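Local structure of malonyl CoA-acyl carrier protein transacylase (Burkholderia pseudomallei 1710b, 3EZO) at residues Glu41-Leu46 against Phe113-Pro118; Thr65-Pro70 against Val120-Gln125; Val32-Thr38 against Arg81-Gln85. The protein probably transfers the malonyl group from malonyl-CoA to the acyl carrier protein, supplying malonyl-ACP for fatty acid synthesis. All coordinates share one frame; numbering follows the deposited sequence.

Overall arrangement
From the N terminus, helix 33-46 supplies a segment first to contact 3 and then to contact 1, helix 65-85 supplies contact 2 at its start and contact 3 at its end, and helix 113-128 supplies contacts 1 and 2. Contact 3 closes a loop from Val-32 to Gln-85, contact 1 one from Glu-41 to Pro-118, contact 2 one from Thr-65 to Gln-125. Each pair of loops crosses, and because every helix serves two contacts, the three are joined two by two. Contact 1 touches both others: Leu-46 rests on Pro-70, and Glu-41 forms a salt bridge with Arg-81. Contact 2 borders the predicted active site; contact 3, its centre about 22 Å from that of contact 2, does not.

Contact 1: Glu41-Leu46 against Phe113-Pro118; sequences EASDAL and FRDALP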
# COMPACT_ATOMS: atom_id res chain seq x y z
N GLU A 41 -13.45 -9.65 -13.85
CA GLU A 41 -12.66 -10.72 -13.23
C GLU A 41 -12.74 -10.61 -11.70
O GLU A 41 -12.94 -11.60 -10.99
CB GLU A 41 -11.20 -10.66 -13.73
CG GLU A 41 -10.30 -11.67 -13.03
CD GLU A 41 -8.85 -11.77 -13.61
OE1 GLU A 41 -8.40 -10.91 -14.44
OE2 GLU A 41 -8.19 -12.77 -13.22
N ALA A 42 -12.57 -9.39 -11.20
CA ALA A 42 -12.67 -9.14 -9.76
C ALA A 42 -14.05 -9.55 -9.18
O ALA A 42 -14.13 -10.23 -8.13
CB ALA A 42 -12.35 -7.67 -9.44
N SER A 43 -15.13 -9.20 -9.89
CA SER A 43 -16.53 -9.56 -9.45
C SER A 43 -16.71 -11.07 -9.46
O SER A 43 -17.29 -11.69 -8.54
CB SER A 43 -17.58 -8.90 -10.37
OG SER A 43 -17.41 -7.47 -10.39
N ASP A 44 -16.19 -11.69 -10.51
CA ASP A 44 -16.27 -13.14 -10.55
C ASP A 44 -15.49 -13.76 -9.37
O ASP A 44 -15.99 -14.70 -8.76
CB ASP A 44 -15.77 -13.68 -11.90
CG ASP A 44 -15.64 -15.20 -11.90
OD1 ASP A 44 -16.60 -15.91 -11.51
OD2 ASP A 44 -14.57 -15.72 -12.29
N ALA A 45 -14.29 -13.26 -9.07
CA ALA A 45 -13.51 -13.82 -7.95
C ALA A 45 -14.18 -13.54 -6.57
O ALA A 45 -14.18 -14.40 -5.72
CB ALA A 45 -12.07 -13.28 -7.97
N LEU A 46 -14.77 -12.36 -6.39
CA LEU A 46 -15.24 -11.94 -5.06
C LEU A 46 -16.74 -12.11 -4.81
O LEU A 46 -17.18 -12.08 -3.66
CB LEU A 46 -14.84 -10.50 -4.80
CG LEU A 46 -13.32 -10.27 -4.85
CD1 LEU A 46 -12.97 -8.77 -4.83
CD2 LEU A 46 -12.62 -10.98 -3.74
N PHE A 113 -3.40 -12.39 -10.75
CA PHE A 113 -4.45 -11.48 -10.28
C PHE A 113 -5.64 -12.23 -9.71
O PHE A 113 -6.13 -11.87 -8.66
CB PHE A 113 -4.85 -10.50 -11.38
CG PHE A 113 -5.95 -9.52 -10.98
CD1 PHE A 113 -5.81 -8.69 -9.87
CD2 PHE A 113 -7.10 -9.41 -11.75
CE1 PHE A 113 -6.83 -7.75 -9.51
CE2 PHE A 113 -8.11 -8.46 -11.44
CZ PHE A 113 -7.97 -7.64 -10.30
N ARG A 114 -6.03 -13.33 -10.35
CA ARG A 114 -7.16 -14.13 -9.91
C ARG A 114 -6.89 -14.69 -8.54
O ARG A 114 -7.84 -14.87 -7.77
CB ARG A 114 -7.43 -15.27 -10.92
CG ARG A 114 -8.54 -16.22 -10.61
CD ARG A 114 -9.87 -15.50 -10.47
NE ARG A 114 -10.96 -16.39 -10.06
CZ ARG A 114 -11.19 -16.80 -8.81
NH1 ARG A 114 -10.41 -16.37 -7.78
NH2 ARG A 114 -12.21 -17.62 -8.59
N ASP A 115 -5.62 -14.97 -8.22
CA ASP A 115 -5.26 -15.45 -6.87
C ASP A 115 -5.10 -14.32 -5.88
O ASP A 115 -5.38 -14.49 -4.69
CB ASP A 115 -3.97 -16.29 -6.88
CG ASP A 115 -4.11 -17.52 -7.76
OD1 ASP A 115 -5.28 -17.93 -8.02
OD2 ASP A 115 -3.08 -18.05 -8.21
N ALA A 116 -4.67 -13.18 -6.37
CA ALA A 116 -4.43 -12.04 -5.50
C ALA A 116 -5.73 -11.50 -4.88
O ALA A 116 -5.72 -10.91 -3.80
CB ALA A 116 -3.67 -10.94 -6.24
N LEU A 117 -6.85 -11.73 -5.56
CA LEU A 117 -8.11 -11.17 -5.13
C LEU A 117 -8.58 -11.75 -3.78
O LEU A 117 -8.71 -11.00 -2.81
CB LEU A 117 -9.15 -11.28 -6.28
CG LEU A 117 -8.96 -10.25 -7.40
CD1 LEU A 117 -9.53 -10.78 -8.74
CD2 LEU A 117 -9.55 -8.88 -7.03
N PRO A 118 -8.79 -13.08 -3.67
CA PRO A 118 -9.17 -13.62 -2.36
C PRO A 118 -8.03 -13.52 -1.32
O PRO A 118 -8.29 -13.49 -0.12
CB PRO A 118 -9.55 -15.06 -2.66
CG PRO A 118 -8.77 -15.40 -3.98
CD PRO A 118 -8.75 -14.12 -4.72
O HOH W 1 -12.01 -16.23 -5.50
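Leu-117 is the knob of this interface: its side chain enters a hole formed by Glu-41, Ala-42, Ala-45 and Leu-46. The two methyls divide the work. CD1 presses on Ala-45 CB at 3.6 Å, while CD2 faces Ala-42 CB at 3.9 Å and also meets Leu-46 CD1, the two leucine side chains crossing at about a right angle. Alanines suit the floor of the hole because their single methyls let the leucine come in close. CD1 also lies over one face of the Phe-113 ring, near its rim, and so joins the knob to the aromatic group one turn earlier.

Glu-41 meets that ring at its edge. With CG anti to the backbone N (chi1 175°) and the chain extended beyond it, the carboxylate is carried out to the ring rim, where OE1 lies 3.3 Å from Phe-113 CD2, near the ring plane. The two planes are 84° apart. The partly positive rim hydrogens probably make this a favourable place for an anionic oxygen. Segments 41-46 and 113-118, of helices 33-46 and 113-128, cross at -50° with axes 9.3 Å apart, as part of the helical layer of the acyl transferase domain.

Toward the solvent, Arg-114 bends at chi2 and lays its guanidinium over Ala-45, whose CB sits against one face, 3.5 Å from NH1. A water bridges the pair: it donates to Ala-45 O at 2.8 Å and accepts from Arg-114 NH1 at 2.8 Å. Asp-44 is near enough only for a loose attraction, OD2 standing 4.3 Å from Arg-114 NE. Farther out, Arg-81 forms a salt bridge with Glu-41 OE1 and holds the carboxylate at the ring edge, while Tyr-77 meets the ring of Phe-113, and Thr-74 packs on both Ala-42 and Leu-117.

Contact 2: Thr65-Pro70 against Val120-Gln125; sequences TTNTQP and VRFRAQ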
# COMPACT_ATOMS: atom_id res chain seq x y z
N THR A 65 -12.62 -2.19 5.17
CA THR A 65 -11.27 -2.65 4.77
C THR A 65 -11.30 -3.94 3.96
O THR A 65 -10.50 -4.10 3.05
CB THR A 65 -10.33 -2.80 5.98
OG1 THR A 65 -10.67 -4.00 6.69
CG2 THR A 65 -10.42 -1.59 6.90
N THR A 66 -12.21 -4.85 4.29
CA THR A 66 -12.41 -6.09 3.52
C THR A 66 -12.82 -5.83 2.06
O THR A 66 -12.70 -6.73 1.21
CB THR A 66 -13.48 -7.03 4.18
OG1 THR A 66 -14.51 -6.23 4.81
CG2 THR A 66 -12.79 -8.04 5.21
N ASN A 67 -13.37 -4.64 1.80
CA ASN A 67 -13.62 -4.17 0.43
C ASN A 67 -12.49 -3.32 -0.06
O ASN A 67 -12.08 -3.46 -1.21
CB ASN A 67 -14.89 -3.30 0.35
CG ASN A 67 -16.13 -4.09 0.44
OD1 ASN A 67 -16.17 -5.29 0.09
ND2 ASN A 67 -17.21 -3.42 0.86
N THR A 68 -12.00 -2.40 0.77
CA THR A 68 -10.98 -1.46 0.35
C THR A 68 -9.74 -2.19 -0.22
O THR A 68 -9.22 -1.80 -1.26
CB THR A 68 -10.59 -0.46 1.46
OG1 THR A 68 -11.76 0.10 2.05
CG2 THR A 68 -9.76 0.66 0.91
N GLN A 69 -9.28 -3.27 0.44
CA GLN A 69 -8.03 -3.92 0.00
C GLN A 69 -8.18 -4.57 -1.41
O GLN A 69 -7.42 -4.24 -2.32
CB GLN A 69 -7.50 -4.89 1.08
CG GLN A 69 -6.96 -4.13 2.29
CD GLN A 69 -6.08 -4.94 3.18
OE1 GLN A 69 -5.48 -5.94 2.77
NE2 GLN A 69 -5.99 -4.52 4.45
N PRO A 70 -9.21 -5.41 -1.61
CA PRO A 70 -9.43 -5.88 -2.99
C PRO A 70 -9.83 -4.78 -4.00
O PRO A 70 -9.47 -4.87 -5.16
CB PRO A 70 -10.50 -6.96 -2.85
CG PRO A 70 -10.95 -6.97 -1.35
CD PRO A 70 -10.08 -6.06 -0.59
N VAL A 120 -6.02 -10.84 -0.77
CA VAL A 120 -6.08 -9.55 -0.11
C VAL A 120 -7.38 -9.36 0.66
O VAL A 120 -7.38 -8.67 1.68
CB VAL A 120 -5.77 -8.36 -1.02
CG1 VAL A 120 -4.46 -8.61 -1.74
CG2 VAL A 120 -6.94 -8.09 -2.01
N ARG A 121 -8.46 -9.99 0.21
CA ARG A 121 -9.69 -10.06 1.04
C ARG A 121 -9.38 -10.74 2.37
O ARG A 121 -9.72 -10.23 3.45
CB ARG A 121 -10.78 -10.82 0.32
CG ARG A 121 -12.09 -10.87 1.07
CD ARG A 121 -13.20 -11.45 0.18
NE ARG A 121 -12.89 -12.83 -0.22
CZ ARG A 121 -13.68 -13.63 -0.93
NH1 ARG A 121 -14.86 -13.23 -1.36
NH2 ARG A 121 -13.26 -14.84 -1.21
N PHE A 122 -8.73 -11.88 2.28
CA PHE A 122 -8.32 -12.60 3.48
C PHE A 122 -7.36 -11.75 4.35
O PHE A 122 -7.55 -11.63 5.56
CB PHE A 122 -7.67 -13.91 3.14
CG PHE A 122 -7.25 -14.68 4.36
CD1 PHE A 122 -8.16 -15.50 5.02
CD2 PHE A 122 -5.96 -14.51 4.90
CE1 PHE A 122 -7.78 -16.22 6.16
CE2 PHE A 122 -5.59 -15.20 6.05
CZ PHE A 122 -6.51 -16.04 6.68
N ARG A 123 -6.36 -11.13 3.72
CA ARG A 123 -5.44 -10.26 4.44
C ARG A 123 -6.21 -9.20 5.22
O ARG A 123 -5.91 -8.93 6.39
CB ARG A 123 -4.50 -9.56 3.46
CG ARG A 123 -3.58 -8.53 4.11
CD ARG A 123 -2.61 -7.98 3.03
NE ARG A 123 -1.54 -7.07 3.54
CZ ARG A 123 -1.64 -5.76 3.64
NH1 ARG A 123 -2.79 -5.10 3.36
NH2 ARG A 123 -0.59 -5.07 4.05
N ALA A 124 -7.17 -8.56 4.56
CA ALA A 124 -8.01 -7.54 5.23
C ALA A 124 -8.70 -8.12 6.46
O ALA A 124 -8.66 -7.51 7.53
CB ALA A 124 -9.02 -6.92 4.26
N GLN A 125 -9.30 -9.29 6.31
CA GLN A 125 -10.01 -9.97 7.42
C GLN A 125 -9.05 -10.26 8.60
O GLN A 125 -9.36 -9.95 9.76
CB GLN A 125 -10.70 -11.25 6.89
CG GLN A 125 -10.85 -12.46 7.88
CD GLN A 125 -11.81 -12.18 9.04
OE1 GLN A 125 -12.88 -11.55 8.86
NE2 GLN A 125 -11.44 -12.67 10.23
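Gln-69 turns CG away from its own carbonyl carbon (chi1 -71°) and extends, and Arg-123, with CG opposite its backbone N and straight out to NE, comes across it at about a right angle. Arg-123 NH1 donates to Gln-69 OE1 at 2.9 Å. The oxygen lies in the guanidinium plane, but the nitrogen sits well above the amide's carbonyl plane, with a C=O...N angle of 99°. Gln-69 NE2 is bonded to Gln-18 OE1, which fixes the amide's rotation and turns its oxygen to the arginine. Arg-123 NH2 reaches Gln-256 and Ser-98, the predicted active-site serine, in what looks like a GxSxG nucleophile elbow. Malonyl transferases of this family use a pocket arginine to hold the malonyl carboxylate, and the placement of Arg-123 is consistent with that role.

Segments 65-70 and 120-125 run roughly antiparallel, their axes 8.0 Å apart at closest. Ala-124 permits this: its small CB touches Thr-65 O at 3.4 Å and Thr-66 CA at 3.6 Å. Farther along, Val-120 CG2 packs on Pro-70 CB at 3.8 Å; the proline has no N-H for the preceding turn, and helix 65-85 kinks there.

Contact 3: Val32-Thr38 against Arg81-Gln85; sequences VAVVRET and RAWQQ
The guanidinium of Arg-81 meets Thr-38 at its edge: the threonine OG1 lies in the guanidinium plane and accepts a nearly straight bond from NH1 at 3.1 Å. The other flat group, the terminal amide of Gln-85, uses its oxygen. OE1 takes the backbone N-H of Val-34 at 3.0 Å, the nitrogen tilted 22° from the carbonyl plane.

Both bonds engage parts of helix 33-46 that suit them. Val-34 stands in the first turn, where an N-H has no carbonyl of a preceding turn to bind, and Val-32 at the N-cap position has an apolar side chain that cannot accept it; the glutamine at the end of helix 65-85 supplies the acceptor, reaching over with CG anti to its backbone N (chi1 -169°). Being near a helix N terminus, this oxygen is probably favoured further by the local positive potential. One turn on, Thr-38 OG1 donates to Val-34 O at 2.7 Å, leaving its oxygen to accept from the arginine. That carbonyl is therefore gripped twice, by Thr-38 N and OG1 from opposite faces.

The two segments run roughly antiparallel within the acyl transferase domain, well out from the centre of the chain (about 21 Å between centres) and away from the predicted catalytic residues. Between the polar bonds, Ala-82 presents its CB to three valines, the nearest atom being Val-35 CG2 at 4.2 Å; the small methyl lets Val-34 CG2 approach Ala-82 CA to 3.6 Å. Phe-29 and Leu-309 cover Ala-82 further. The stronger partner of Arg-81 is Glu-41, bound through NH2, and Phe-113 packs against both Thr-38 and Arg-81.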
# COMPACT_ATOMS: atom_id res chain seq x y z
N VAL A 32 -12.82 1.63 -21.35
CA VAL A 32 -11.56 0.97 -21.74
C VAL A 32 -11.79 -0.50 -21.50
O VAL A 32 -12.08 -0.92 -20.37
CB VAL A 32 -10.39 1.53 -20.96
CG1 VAL A 32 -9.14 0.68 -21.10
CG2 VAL A 32 -10.14 3.00 -21.39
N ALA A 33 -11.71 -1.28 -22.58
CA ALA A 33 -12.10 -2.68 -22.58
C ALA A 33 -11.36 -3.48 -21.48
O ALA A 33 -11.99 -4.26 -20.75
CB ALA A 33 -11.81 -3.30 -23.98
N VAL A 34 -10.05 -3.28 -21.31
CA VAL A 34 -9.35 -4.06 -20.26
C VAL A 34 -9.76 -3.70 -18.85
O VAL A 34 -9.65 -4.53 -17.97
CB VAL A 34 -7.75 -4.00 -20.24
CG1 VAL A 34 -7.19 -4.94 -21.26
CG2 VAL A 34 -7.22 -2.60 -20.29
N VAL A 35 -10.18 -2.47 -18.63
CA VAL A 35 -10.66 -2.06 -17.31
C VAL A 35 -11.97 -2.77 -17.04
O VAL A 35 -12.15 -3.40 -15.99
CB VAL A 35 -10.77 -0.55 -17.20
CG1 VAL A 35 -11.40 -0.16 -15.87
CG2 VAL A 35 -9.35 0.07 -17.38
N ARG A 36 -12.86 -2.78 -18.03
CA ARG A 36 -14.08 -3.57 -17.90
C ARG A 36 -13.83 -5.05 -17.59
O ARG A 36 -14.52 -5.64 -16.77
CB ARG A 36 -14.92 -3.45 -19.19
CG ARG A 36 -15.45 -2.03 -19.46
CD ARG A 36 -16.55 -2.14 -20.53
NE ARG A 36 -17.08 -0.87 -20.96
CZ ARG A 36 -18.21 -0.71 -21.66
NH1 ARG A 36 -18.92 -1.76 -22.03
NH2 ARG A 36 -18.62 0.50 -22.00
N GLU A 37 -12.85 -5.67 -18.26
CA GLU A 37 -12.57 -7.07 -18.08
C GLU A 37 -11.95 -7.34 -16.71
O GLU A 37 -12.19 -8.38 -16.12
CB GLU A 37 -11.66 -7.59 -19.19
CG GLU A 37 -12.27 -7.49 -20.60
CD GLU A 37 -11.30 -7.93 -21.73
OE1 GLU A 37 -10.20 -7.31 -22.01
OE2 GLU A 37 -11.66 -8.94 -22.32
N THR A 38 -11.15 -6.40 -16.21
CA THR A 38 -10.56 -6.51 -14.89
C THR A 38 -11.59 -6.41 -13.76
O THR A 38 -11.55 -7.19 -12.77
CB THR A 38 -9.50 -5.43 -14.69
OG1 THR A 38 -8.54 -5.57 -15.72
CG2 THR A 38 -8.81 -5.60 -13.30
N ARG A 81 -3.08 -2.77 -16.40
CA ARG A 81 -3.53 -3.44 -17.61
C ARG A 81 -3.87 -2.41 -18.73
O ARG A 81 -3.58 -2.66 -19.89
CB ARG A 81 -4.72 -4.40 -17.30
CG ARG A 81 -4.33 -5.76 -16.73
CD ARG A 81 -5.53 -6.61 -16.44
NE ARG A 81 -5.26 -8.02 -16.13
CZ ARG A 81 -6.17 -8.86 -15.64
NH1 ARG A 81 -7.38 -8.43 -15.36
NH2 ARG A 81 -5.88 -10.13 -15.39
N ALA A 82 -4.44 -1.26 -18.39
CA ALA A 82 -4.69 -0.16 -19.39
C ALA A 82 -3.40 0.39 -19.96
O ALA A 82 -3.30 0.73 -21.16
CB ALA A 82 -5.47 0.96 -18.75
N TRP A 83 -2.40 0.53 -19.10
CA TRP A 83 -1.08 0.96 -19.53
C TRP A 83 -0.56 -0.00 -20.61
O TRP A 83 -0.11 0.43 -21.66
CB TRP A 83 -0.13 1.07 -18.34
CG TRP A 83 1.31 1.27 -18.66
CD1 TRP A 83 2.25 0.32 -18.75
CD2 TRP A 83 1.98 2.52 -18.89
NE1 TRP A 83 3.48 0.87 -19.01
CE2 TRP A 83 3.33 2.23 -19.11
CE3 TRP A 83 1.55 3.84 -18.94
CZ2 TRP A 83 4.27 3.21 -19.37
CZ3 TRP A 83 2.47 4.82 -19.20
CH2 TRP A 83 3.84 4.50 -19.41
N GLN A 84 -0.65 -1.30 -20.37
CA GLN A 84 -0.21 -2.32 -21.34
C GLN A 84 -1.00 -2.30 -22.65
O GLN A 84 -0.37 -2.39 -23.72
CB GLN A 84 -0.31 -3.74 -20.75
CG GLN A 84 0.67 -4.04 -19.62
CD GLN A 84 0.38 -5.38 -18.97
OE1 GLN A 84 -0.69 -5.57 -18.41
NE2 GLN A 84 1.33 -6.32 -19.05
N GLN A 85 -2.35 -2.27 -22.54
CA GLN A 85 -3.29 -2.20 -23.67
C GLN A 85 -2.95 -1.01 -24.56
O GLN A 85 -3.10 -1.11 -25.78
CB GLN A 85 -4.81 -2.18 -23.23
CG GLN A 85 -5.90 -2.38 -24.43
CD GLN A 85 -7.39 -1.88 -24.13
OE1 GLN A 85 -7.94 -2.10 -23.08
NE2 GLN A 85 -8.02 -1.26 -25.14